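Local coordinates for putative endonuclease/exonuclease/phosphatase family protein (Bacteroides vulgatus ATCC 8482, PDB 3G6S) that probably hydrolyses phosphodiester bonds in nucleic acid, with likely endonuclease and 3'-5' RNA exonuclease activity, at residues N21-Q24 with Y25-R29; N50-Q53 with D54-G58; A151-I154 with I155-K159; M192-A195 with Y196-A199. All blocks are in the same frame, centred on the assembly; numbering follows the deposited sequence.

Contact 1: N21-Q24 with Y25-R29; sequences NNWQ and YRKDR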
loop_
_atom_site.group_PDB
_atom_site.type_symbol
_atom_site.label_atom_id
_atom_site.label_comp_id
_atom_site.label_asym_id
_atom_site.label_seq_id
_atom_site.Cartn_x
_atom_site.Cartn_y
_atom_site.Cartn_z
ATOM N N ASN A 21 14.626 16.791 4.346
ATOM C CA ASN A 21 13.501 15.865 4.295
ATOM C C ASN A 21 13.973 14.534 3.726
ATOM O O ASN A 21 13.168 13.626 3.505
ATOM C CB ASN A 21 12.365 16.403 3.425
ATOM C CG ASN A 21 11.561 17.475 4.121
ATOM O OD1 ASN A 21 11.295 17.383 5.321
ATOM N ND2 ASN A 21 11.144 18.488 3.370
ATOM N N ASN A 22 15.280 14.424 3.485
ATOM C CA ASN A 22 15.856 13.202 2.940
ATOM C C ASN A 22 15.546 11.993 3.811
ATOM O O ASN A 22 15.364 12.111 5.024
ATOM C CB ASN A 22 17.376 13.328 2.789
ATOM C CG ASN A 22 18.007 12.060 2.229
ATOM O OD1 ASN A 22 17.722 11.654 1.097
ATOM N ND2 ASN A 22 18.859 11.425 3.020
ATOM N N TRP A 23 15.501 10.831 3.172
ATOM C CA TRP A 23 15.214 9.577 3.844
ATOM C C TRP A 23 16.082 9.325 5.075
ATOM O O TRP A 23 15.640 8.691 6.040
ATOM C CB TRP A 23 15.372 8.418 2.858
ATOM C CG TRP A 23 15.350 7.085 3.507
ATOM C CD1 TRP A 23 16.410 6.264 3.714
ATOM C CD2 TRP A 23 14.209 6.423 4.064
ATOM N NE1 TRP A 23 16.005 5.124 4.370
ATOM C CE2 TRP A 23 14.658 5.199 4.597
ATOM C CE3 TRP A 23 12.852 6.751 4.167
ATOM C CZ2 TRP A 23 13.792 4.292 5.223
ATOM C CZ3 TRP A 23 11.988 5.847 4.790
ATOM C CH2 TRP A 23 12.466 4.633 5.310
ATOM N N GLN A 24 17.314 9.815 5.049
ATOM C CA GLN A 24 18.211 9.613 6.182
ATOM C C GLN A 24 17.670 10.238 7.472
ATOM O O GLN A 24 17.907 9.714 8.559
ATOM C CB GLN A 24 19.603 10.174 5.868
ATOM C CG GLN A 24 20.312 9.484 4.692
ATOM C CD GLN A 24 20.350 7.961 4.825
ATOM O OE1 GLN A 24 20.722 7.427 5.872
ATOM N NE2 GLN A 24 19.977 7.260 3.755
ATOM N N TYR A 25 16.928 11.338 7.352
ATOM C CA TYR A 25 16.377 12.013 8.526
ATOM C C TYR A 25 14.979 11.522 8.904
ATOM O O TYR A 25 14.392 11.997 9.874
ATOM C CB TYR A 25 16.329 13.532 8.293
ATOM C CG TYR A 25 17.632 14.125 7.806
ATOM C CD1 TYR A 25 18.796 14.023 8.570
ATOM C CD2 TYR A 25 17.711 14.750 6.563
ATOM C CE1 TYR A 25 20.014 14.523 8.103
ATOM C CE2 TYR A 25 18.921 15.255 6.086
ATOM C CZ TYR A 25 20.069 15.136 6.857
ATOM O OH TYR A 25 21.273 15.596 6.370
ATOM N N ARG A 26 14.455 10.561 8.151
ATOM C CA ARG A 26 13.120 10.047 8.411
ATOM C C ARG A 26 13.118 8.569 8.760
ATOM O O ARG A 26 12.157 8.069 9.351
ATOM C CB ARG A 26 12.240 10.314 7.191
ATOM C CG ARG A 26 12.236 11.787 6.819
ATOM C CD ARG A 26 11.264 12.129 5.703
ATOM N NE ARG A 26 11.739 11.748 4.370
ATOM C CZ ARG A 26 11.481 10.584 3.780
ATOM N NH1 ARG A 26 10.754 9.664 4.405
ATOM N NH2 ARG A 26 11.921 10.357 2.551
ATOM N N LYS A 27 14.204 7.888 8.396
ATOM C CA LYS A 27 14.387 6.455 8.645
ATOM C C LYS A 27 13.849 6.000 9.998
ATOM O O LYS A 27 12.954 5.168 10.062
ATOM C CB LYS A 27 15.872 6.076 8.601
ATOM C CG LYS A 27 16.602 6.320 7.289
ATOM C CD LYS A 27 17.946 5.559 7.260
ATOM C CE LYS A 27 18.812 5.837 8.492
ATOM N NZ LYS A 27 19.927 4.863 8.600
ATOM N N ASP A 28 14.424 6.535 11.074
ATOM C CA ASP A 28 14.023 6.160 12.417
ATOM C C ASP A 28 12.594 6.533 12.745
ATOM O O ASP A 28 11.874 5.743 13.367
ATOM C CB ASP A 28 14.971 6.773 13.439
ATOM C CG ASP A 28 16.297 6.031 13.513
ATOM O OD1 ASP A 28 16.913 5.801 12.443
ATOM O OD2 ASP A 28 16.728 5.674 14.635
ATOM N N ARG A 29 12.177 7.728 12.333
ATOM C CA ARG A 29 10.816 8.184 12.594
ATOM C C ARG A 29 9.793 7.216 11.991
ATOM O O ARG A 29 8.800 6.889 12.635
ATOM C CB ARG A 29 10.609 9.594 12.020
ATOM C CG ARG A 29 11.425 10.678 12.701
ATOM C CD ARG A 29 10.783 12.050 12.527
ATOM N NE ARG A 29 11.088 12.685 11.247
ATOM C CZ ARG A 29 12.129 13.489 11.038
ATOM N NH1 ARG A 29 12.973 13.758 12.030
ATOM N NH2 ARG A 29 12.319 14.034 9.839
#
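W23 and K27 meet because the indole swings opposite its backbone N (chi1 169°), while K27 turns CG away from its own carbonyl carbon (chi1 -61°) and back over the ring. The two side chains cross at about a right angle. K27 CG sits over one face of the indole, 3.5 Å from the centroid of the five-membered ring, a CH-pi contact, and the aliphatic chain then passes W23 NE1, which lies 3.5 Å from K27 CD. The indole N-H itself is bonded to D54 on helix 49-58. Farther out, Q24 and K27 run side by side in the same direction.

R26 reaches back to the N21 carbonyl. A bend at its third torsion brings NE there in a hydrogen bond modelled at 2.5 Å from R26 NE to N21 O, a length that is doubtful, and nearly straight at 163°. The acceptor lies in the guanidinium plane, although the donor is tilted out of the carbonyl plane. W23 CA lies over one guanidinium face, toward its rim, and R26 NH1 comes to the indole edge, 3.6 Å from W23 CE3. Further main-chain carbonyls, of I11, R12 and L248, take NH1 and NH2, leaving the buried charge well supplied with acceptors. Within the turn, Y25 N donates to N22 O at 2.9 Å, and the tyrosine ring packs against N22, its CD2 4.0 Å from N22 CB.

A carbonyl-binding arginine beside an indole overlaid by a lysine methylene thus builds the turn leading from strand 2-10 into helix 27-36, at the first strand-to-helix connection of this DNase I-like alpha/beta sandwich.

Contact 2: N50-Q53 with D54-G58; sequences NQFQ and DLRAG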
loop_
_atom_site.group_PDB
_atom_site.type_symbol
_atom_site.label_atom_id
_atom_site.label_comp_id
_atom_site.label_asym_id
_atom_site.label_seq_id
_atom_site.Cartn_x
_atom_site.Cartn_y
_atom_site.Cartn_z
ATOM N N ASN A 50 17.991 0.561 -0.910
ATOM C CA ASN A 50 18.668 0.909 0.323
ATOM C C ASN A 50 17.625 1.178 1.399
ATOM O O ASN A 50 17.842 0.851 2.563
ATOM C CB ASN A 50 19.548 2.132 0.108
ATOM C CG ASN A 50 18.760 3.329 -0.325
ATOM O OD1 ASN A 50 18.215 4.054 0.506
ATOM N ND2 ASN A 50 18.679 3.547 -1.636
ATOM N N GLN A 51 16.488 1.758 1.007
ATOM C CA GLN A 51 15.415 2.047 1.965
ATOM C C GLN A 51 14.750 0.737 2.406
ATOM O O GLN A 51 14.349 0.586 3.562
ATOM C CB GLN A 51 14.347 2.959 1.356
ATOM C CG GLN A 51 14.869 4.264 0.812
ATOM C CD GLN A 51 13.777 5.116 0.217
ATOM O OE1 GLN A 51 13.142 5.898 0.915
ATOM N NE2 GLN A 51 13.535 4.955 -1.077
ATOM N N PHE A 52 14.628 -0.206 1.482
ATOM C CA PHE A 52 14.041 -1.481 1.819
ATOM C C PHE A 52 14.916 -2.114 2.894
ATOM O O PHE A 52 14.410 -2.626 3.893
ATOM C CB PHE A 52 14.000 -2.375 0.593
ATOM C CG PHE A 52 13.356 -3.699 0.841
ATOM C CD1 PHE A 52 11.974 -3.805 0.949
ATOM C CD2 PHE A 52 14.125 -4.845 0.957
ATOM C CE1 PHE A 52 11.365 -5.041 1.166
ATOM C CE2 PHE A 52 13.528 -6.084 1.176
ATOM C CZ PHE A 52 12.142 -6.182 1.279
ATOM N N GLN A 53 16.231 -2.070 2.692
ATOM C CA GLN A 53 17.174 -2.643 3.658
ATOM C C GLN A 53 17.113 -1.953 5.022
ATOM O O GLN A 53 17.261 -2.606 6.053
ATOM C CB GLN A 53 18.611 -2.578 3.122
ATOM C CG GLN A 53 18.930 -3.611 2.043
ATOM C CD GLN A 53 18.672 -5.051 2.506
ATOM O OE1 GLN A 53 17.521 -5.491 2.612
ATOM N NE2 GLN A 53 19.748 -5.786 2.787
ATOM N N ASP A 54 16.905 -0.637 5.034
ATOM C CA ASP A 54 16.820 0.073 6.300
ATOM C C ASP A 54 15.580 -0.374 7.059
ATOM O O ASP A 54 15.609 -0.503 8.284
ATOM C CB ASP A 54 16.755 1.586 6.093
ATOM C CG ASP A 54 18.021 2.147 5.500
ATOM O OD1 ASP A 54 19.105 1.559 5.729
ATOM O OD2 ASP A 54 17.935 3.187 4.810
ATOM N N LEU A 55 14.485 -0.602 6.336
ATOM C CA LEU A 55 13.250 -1.035 6.980
ATOM C C LEU A 55 13.469 -2.379 7.668
ATOM O O LEU A 55 13.082 -2.563 8.824
ATOM C CB LEU A 55 12.100 -1.158 5.970
ATOM C CG LEU A 55 11.194 0.050 5.672
ATOM C CD1 LEU A 55 11.107 0.982 6.880
ATOM C CD2 LEU A 55 11.734 0.805 4.478
ATOM N N ARG A 56 14.093 -3.318 6.960
ATOM C CA ARG A 56 14.354 -4.626 7.532
ATOM C C ARG A 56 15.207 -4.488 8.795
ATOM O O ARG A 56 14.985 -5.187 9.789
ATOM C CB ARG A 56 15.058 -5.528 6.513
ATOM C CG ARG A 56 14.198 -5.875 5.301
ATOM C CD ARG A 56 14.913 -6.803 4.327
ATOM N NE ARG A 56 15.540 -7.933 5.000
ATOM C CZ ARG A 56 14.898 -8.804 5.774
ATOM N NH1 ARG A 56 13.594 -8.688 5.980
ATOM N NH2 ARG A 56 15.568 -9.792 6.354
ATOM N N ALA A 57 16.172 -3.573 8.767
ATOM C CA ALA A 57 17.044 -3.373 9.918
ATOM C C ALA A 57 16.317 -2.714 11.083
ATOM O O ALA A 57 16.546 -3.062 12.243
ATOM C CB ALA A 57 18.245 -2.539 9.516
ATOM N N GLY A 58 15.435 -1.769 10.770
ATOM C CA GLY A 58 14.696 -1.070 11.804
ATOM C C GLY A 58 13.475 -1.813 12.301
ATOM O O GLY A 58 12.965 -1.517 13.379
#
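F52 and R56, one helical turn apart, carry the apolar part of this contact. F52 holds its ring opposite the backbone N (chi1 -178°). R56 leaves the helix with its second torsion extended (chi2 -178°), which carries its methylenes past the phenyl ring, with R56 CD 3.5 Å from F52 CE2 and R56 CG over a face; the bend that follows (chi3 48°) then turns the guanidinium. Ring and guanidinium planes are inclined by 28°. Q53 folds at its second torsion and runs beside R56 in the same direction. Its OE1 is 3.4 Å from R56 CD and stands at the guanidinium edge, 3.9 Å from R56 NE, a packing distance.

Along the main chain the helical pattern is regular: D54 N donates to N50 O at 3.0 Å, R56 N to F52 O at 3.2 Å and A57 N to Q53 O at 3.1 Å. The D54 carboxylate has its partner outside the helix, in W23. Replacing it with an alanine here would probably leave that buried indole N-H without its acceptor and let the turn before helix 27-36 shift.

Helix 49-58 therefore lies between two neighbours: D54 and Q51 face W23 in the turn before helix 27-36, whereas L55 and R56 lean on F82 of strand 81-84, and the F52 ring stacks with Y78 and meets F82 obliquely.

Contact 3: A151-I154 with I155-K159; sequences ALLI and IRKIK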
loop_
_atom_site.group_PDB
_atom_site.type_symbol
_atom_site.label_atom_id
_atom_site.label_comp_id
_atom_site.label_asym_id
_atom_site.label_seq_id
_atom_site.Cartn_x
_atom_site.Cartn_y
_atom_site.Cartn_z
ATOM N N ALA A 151 -6.417 -1.671 -12.336
ATOM C CA ALA A 151 -7.457 -2.023 -11.384
ATOM C C ALA A 151 -8.112 -3.353 -11.754
ATOM O O ALA A 151 -8.240 -4.247 -10.920
ATOM C CB ALA A 151 -8.493 -0.921 -11.328
ATOM N N LEU A 152 -8.523 -3.484 -13.009
ATOM C CA LEU A 152 -9.152 -4.714 -13.470
ATOM C C LEU A 152 -8.170 -5.879 -13.349
ATOM O O LEU A 152 -8.557 -6.991 -13.003
ATOM C CB LEU A 152 -9.611 -4.559 -14.923
ATOM C CG LEU A 152 -10.766 -3.570 -15.108
ATOM C CD1 LEU A 152 -10.741 -2.944 -16.498
ATOM C CD2 LEU A 152 -12.064 -4.283 -14.847
ATOM N N LEU A 153 -6.899 -5.612 -13.619
ATOM C CA LEU A 153 -5.877 -6.640 -13.542
ATOM C C LEU A 153 -5.751 -7.171 -12.117
ATOM O O LEU A 153 -5.666 -8.379 -11.899
ATOM C CB LEU A 153 -4.541 -6.071 -14.021
ATOM C CG LEU A 153 -3.271 -6.895 -13.788
ATOM C CD1 LEU A 153 -3.374 -8.242 -14.480
ATOM C CD2 LEU A 153 -2.079 -6.111 -14.304
ATOM N N ILE A 154 -5.751 -6.266 -11.147
ATOM C CA ILE A 154 -5.643 -6.660 -9.750
ATOM C C ILE A 154 -6.828 -7.531 -9.349
ATOM O O ILE A 154 -6.651 -8.569 -8.710
ATOM C CB ILE A 154 -5.555 -5.413 -8.840
ATOM C CG1 ILE A 154 -4.209 -4.723 -9.064
ATOM C CG2 ILE A 154 -5.726 -5.802 -7.362
ATOM C CD1 ILE A 154 -4.091 -3.357 -8.418
ATOM N N ILE A 155 -8.031 -7.121 -9.735
ATOM C CA ILE A 155 -9.213 -7.907 -9.411
ATOM C C ILE A 155 -9.074 -9.327 -9.945
ATOM O O ILE A 155 -9.327 -10.290 -9.222
ATOM C CB ILE A 155 -10.508 -7.273 -9.978
ATOM C CG1 ILE A 155 -10.795 -5.947 -9.267
ATOM C CG2 ILE A 155 -11.681 -8.225 -9.793
ATOM C CD1 ILE A 155 -12.132 -5.322 -9.619
ATOM N N ARG A 156 -8.652 -9.467 -11.198
ATOM C CA ARG A 156 -8.479 -10.798 -11.787
ATOM C C ARG A 156 -7.434 -11.651 -11.067
ATOM O O ARG A 156 -7.527 -12.877 -11.067
ATOM C CB ARG A 156 -8.101 -10.687 -13.266
ATOM C CG ARG A 156 -9.153 -10.019 -14.130
ATOM C CD ARG A 156 -8.971 -10.431 -15.577
ATOM N NE ARG A 156 -7.656 -10.065 -16.099
ATOM C CZ ARG A 156 -7.326 -8.840 -16.503
ATOM N NH1 ARG A 156 -8.218 -7.858 -16.446
ATOM N NH2 ARG A 156 -6.104 -8.599 -16.966
ATOM N N LYS A 157 -6.441 -11.002 -10.463
ATOM C CA LYS A 157 -5.388 -11.715 -9.746
ATOM C C LYS A 157 -5.864 -12.131 -8.358
ATOM O O LYS A 157 -5.425 -13.149 -7.827
ATOM C CB LYS A 157 -4.146 -10.838 -9.621
ATOM C CG LYS A 157 -3.627 -10.319 -10.961
ATOM C CD LYS A 157 -3.042 -11.426 -11.842
ATOM C CE LYS A 157 -1.734 -11.957 -11.265
ATOM N NZ LYS A 157 -1.041 -12.892 -12.190
ATOM N N ILE A 158 -6.758 -11.339 -7.766
ATOM C CA ILE A 158 -7.282 -11.674 -6.454
ATOM C C ILE A 158 -8.186 -12.890 -6.593
ATOM O O ILE A 158 -8.153 -13.787 -5.748
ATOM C CB ILE A 158 -8.096 -10.520 -5.838
ATOM C CG1 ILE A 158 -7.161 -9.399 -5.385
ATOM C CG2 ILE A 158 -8.907 -11.032 -4.657
ATOM C CD1 ILE A 158 -7.916 -8.102 -4.984
ATOM N N LYS A 159 -8.985 -12.932 -7.658
ATOM C CA LYS A 159 -9.882 -14.065 -7.865
ATOM C C LYS A 159 -9.099 -15.307 -8.274
ATOM O O LYS A 159 -9.516 -16.430 -7.998
ATOM C CB LYS A 159 -10.930 -13.752 -8.938
ATOM C CG LYS A 159 -11.790 -12.543 -8.628
ATOM C CD LYS A 159 -13.068 -12.519 -9.451
ATOM C CE LYS A 159 -12.812 -12.401 -10.937
ATOM N NZ LYS A 159 -14.112 -12.317 -11.672
#
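L153 overlaps two longer side chains of the next helical turn, R156 and K157. With CG opposite its backbone N (chi1 169°), its CD1 approaches the guanidinium of R156, 3.7 Å from R156 NH2, and runs alongside K157, 4.1 Å from K157 CG. The leucine and the arginine cross at about a right angle, but K157 points the same way as L153 before its chain bends twice and its amine leads off.

R156 folds back along the helix instead of reaching outward. The bend at its third torsion (chi3 -60°) lays one guanidinium face over the L153 backbone, with R156 CZ 4.0 Å from L153 CA, and brings R156 NH1 to 3.9 Å from L152 CB. These are van der Waals contacts, with the arginine covering aliphatic surface.

Another face of the helix is purely apolar. I154 and I158 touch through CG2 of the first and CD1 of the second, 4.0 Å apart, and both rest on V169. I155, with CG1 3.5 Å from A151 O, packs on F190. Main-chain bonds supply the scaffold: I155 N donates to A151 O at 3.1 Å and I158 N to I154 O at 2.9 Å.

I154 and I158 turned to strand 167-172, and L153 and K157 set against F96 of strand 88-97, belong to the crossover helix 144-161 of a beta-alpha-beta unit, which links parallel neighbours 131-138 and 167-172.

Contact 4: M192-A195 with Y196-A199; sequences MKDA and YKTA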
loop_
_atom_site.group_PDB
_atom_site.type_symbol
_atom_site.label_atom_id
_atom_site.label_comp_id
_atom_site.label_asym_id
_atom_site.label_seq_id
_atom_site.Cartn_x
_atom_site.Cartn_y
_atom_site.Cartn_z
HETATM N N MSE A 192 -15.502 -4.351 -3.973
HETATM C CA MSE A 192 -14.348 -3.878 -3.218
HETATM C C MSE A 192 -14.801 -2.620 -2.507
HETATM O O MSE A 192 -15.185 -1.642 -3.146
HETATM C CB MSE A 192 -13.200 -3.552 -4.168
HETATM C CG MSE A 192 -12.636 -4.767 -4.862
HETATM SE SE MSE A 192 -10.983 -5.347 -4.054
HETATM C CE MSE A 192 -9.822 -4.884 -5.519
ATOM N N LYS A 193 -14.773 -2.647 -1.184
ATOM C CA LYS A 193 -15.201 -1.501 -0.393
ATOM C C LYS A 193 -14.021 -0.580 -0.070
ATOM O O LYS A 193 -12.881 -1.023 0.055
ATOM C CB LYS A 193 -15.832 -1.988 0.915
ATOM C CG LYS A 193 -16.938 -3.019 0.750
ATOM C CD LYS A 193 -18.237 -2.416 0.215
ATOM C CE LYS A 193 -19.359 -3.458 0.252
ATOM N NZ LYS A 193 -20.708 -2.922 -0.100
ATOM N N ASP A 194 -14.296 0.710 0.046
ATOM C CA ASP A 194 -13.260 1.666 0.395
ATOM C C ASP A 194 -13.248 1.650 1.923
ATOM O O ASP A 194 -14.193 2.115 2.555
ATOM C CB ASP A 194 -13.639 3.051 -0.123
ATOM C CG ASP A 194 -12.678 4.129 0.336
ATOM O OD1 ASP A 194 -11.914 3.887 1.292
ATOM O OD2 ASP A 194 -12.705 5.223 -0.255
ATOM N N ALA A 195 -12.192 1.102 2.520
ATOM C CA ALA A 195 -12.122 1.012 3.982
ATOM C C ALA A 195 -12.374 2.338 4.697
ATOM O O ALA A 195 -12.904 2.359 5.807
ATOM C CB ALA A 195 -10.767 0.443 4.412
ATOM N N TYR A 196 -11.992 3.443 4.065
ATOM C CA TYR A 196 -12.172 4.750 4.676
ATOM C C TYR A 196 -13.639 5.194 4.742
ATOM O O TYR A 196 -14.047 5.853 5.700
ATOM C CB TYR A 196 -11.342 5.791 3.922
ATOM C CG TYR A 196 -11.223 7.103 4.652
ATOM C CD1 TYR A 196 -10.601 7.172 5.898
ATOM C CD2 TYR A 196 -11.745 8.274 4.115
ATOM C CE1 TYR A 196 -10.506 8.373 6.597
ATOM C CE2 TYR A 196 -11.647 9.481 4.810
ATOM C CZ TYR A 196 -11.027 9.520 6.052
ATOM O OH TYR A 196 -10.937 10.709 6.746
ATOM N N LYS A 197 -14.423 4.835 3.725
ATOM C CA LYS A 197 -15.843 5.186 3.661
ATOM C C LYS A 197 -16.753 4.191 4.396
ATOM O O LYS A 197 -17.913 4.498 4.654
ATOM C CB LYS A 197 -16.316 5.256 2.208
ATOM C CG LYS A 197 -16.307 6.637 1.565
ATOM C CD LYS A 197 -15.027 6.913 0.796
ATOM C CE LYS A 197 -15.173 8.150 -0.085
ATOM N NZ LYS A 197 -16.289 7.974 -1.061
ATOM N N THR A 198 -16.253 3.001 4.721
ATOM C CA THR A 198 -17.086 2.007 5.402
ATOM C C THR A 198 -16.711 1.754 6.854
ATOM O O THR A 198 -17.381 0.983 7.536
ATOM C CB THR A 198 -17.072 0.637 4.663
ATOM O OG1 THR A 198 -15.718 0.212 4.449
ATOM C CG2 THR A 198 -17.797 0.733 3.343
ATOM N N ALA A 199 -15.640 2.392 7.315
ATOM C CA ALA A 199 -15.183 2.230 8.694
ATOM C C ALA A 199 -16.223 2.755 9.675
ATOM O O ALA A 199 -16.842 3.791 9.440
ATOM C CB ALA A 199 -13.863 2.971 8.904
#
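Y196 opens the turn by giving its N-H to the carboxylate of D194, 2.8 Å from Y196 N to D194 OD1 at a bond angle of 140°. D194 is the N-cap of the short helix 195-198, and with its carboxylate opposite the backbone N (chi1 174°) it leans over the first turn. The donor meets OD1 from above the carboxylate plane, 37° out of it.

K197 follows with a weak backbone bond to D194 O, 3.0 Å from K197 N. Its side chain crosses D194, placing CD 3.1 Å from D194 OD2, yet K197 NZ remains 4.6 Å from that oxygen, beyond a salt bridge. OD2 is instead bonded to Y182 OH, while NZ has a weak hydrogen bond to Y182 OH and a long, weak ion pair with D177.

T198 also gives D194 O a weak backbone bond, 3.1 Å from T198 N. Its methyl lies against K193 CB. A199 closes the turn weakly, A199 N to A195 O at 3.1 Å.

A leucine in place of D194 is likely to leave Y196 N uncapped and Y182 OH without this acceptor, loosening an already weakly bonded turn.

The segment pairs at K193 and A195 with strand 224-228, as the edge of the six-stranded sheet, and the helix then carries Y196, T198 and A199 against strand 233-239 of the seven-stranded sheet; the selenomethionine M192, just before, touches helix 144-161.

In the fold
Contacts 1 and 2 lie on the same side of the chain and touch: the turn before helix 27-36 packs on helix 49-58, which lies on strand 81-84. Contacts 3 and 4 belong to the other side and meet through M192, whose CE packs on I155 and I158. Contact 3 is the most buried and rests on aliphatic chains and regular helix bonds. The rest are partly buried: contact 1 relies on a buried arginine and an indole, contact 2 on an arginine chain over an aromatic ring, beside exposed polar chains, and contact 4 on a carboxylate cap. Centres of contacts 1 and 3 are about 34 Å apart, spanning the two-sheet sandwich.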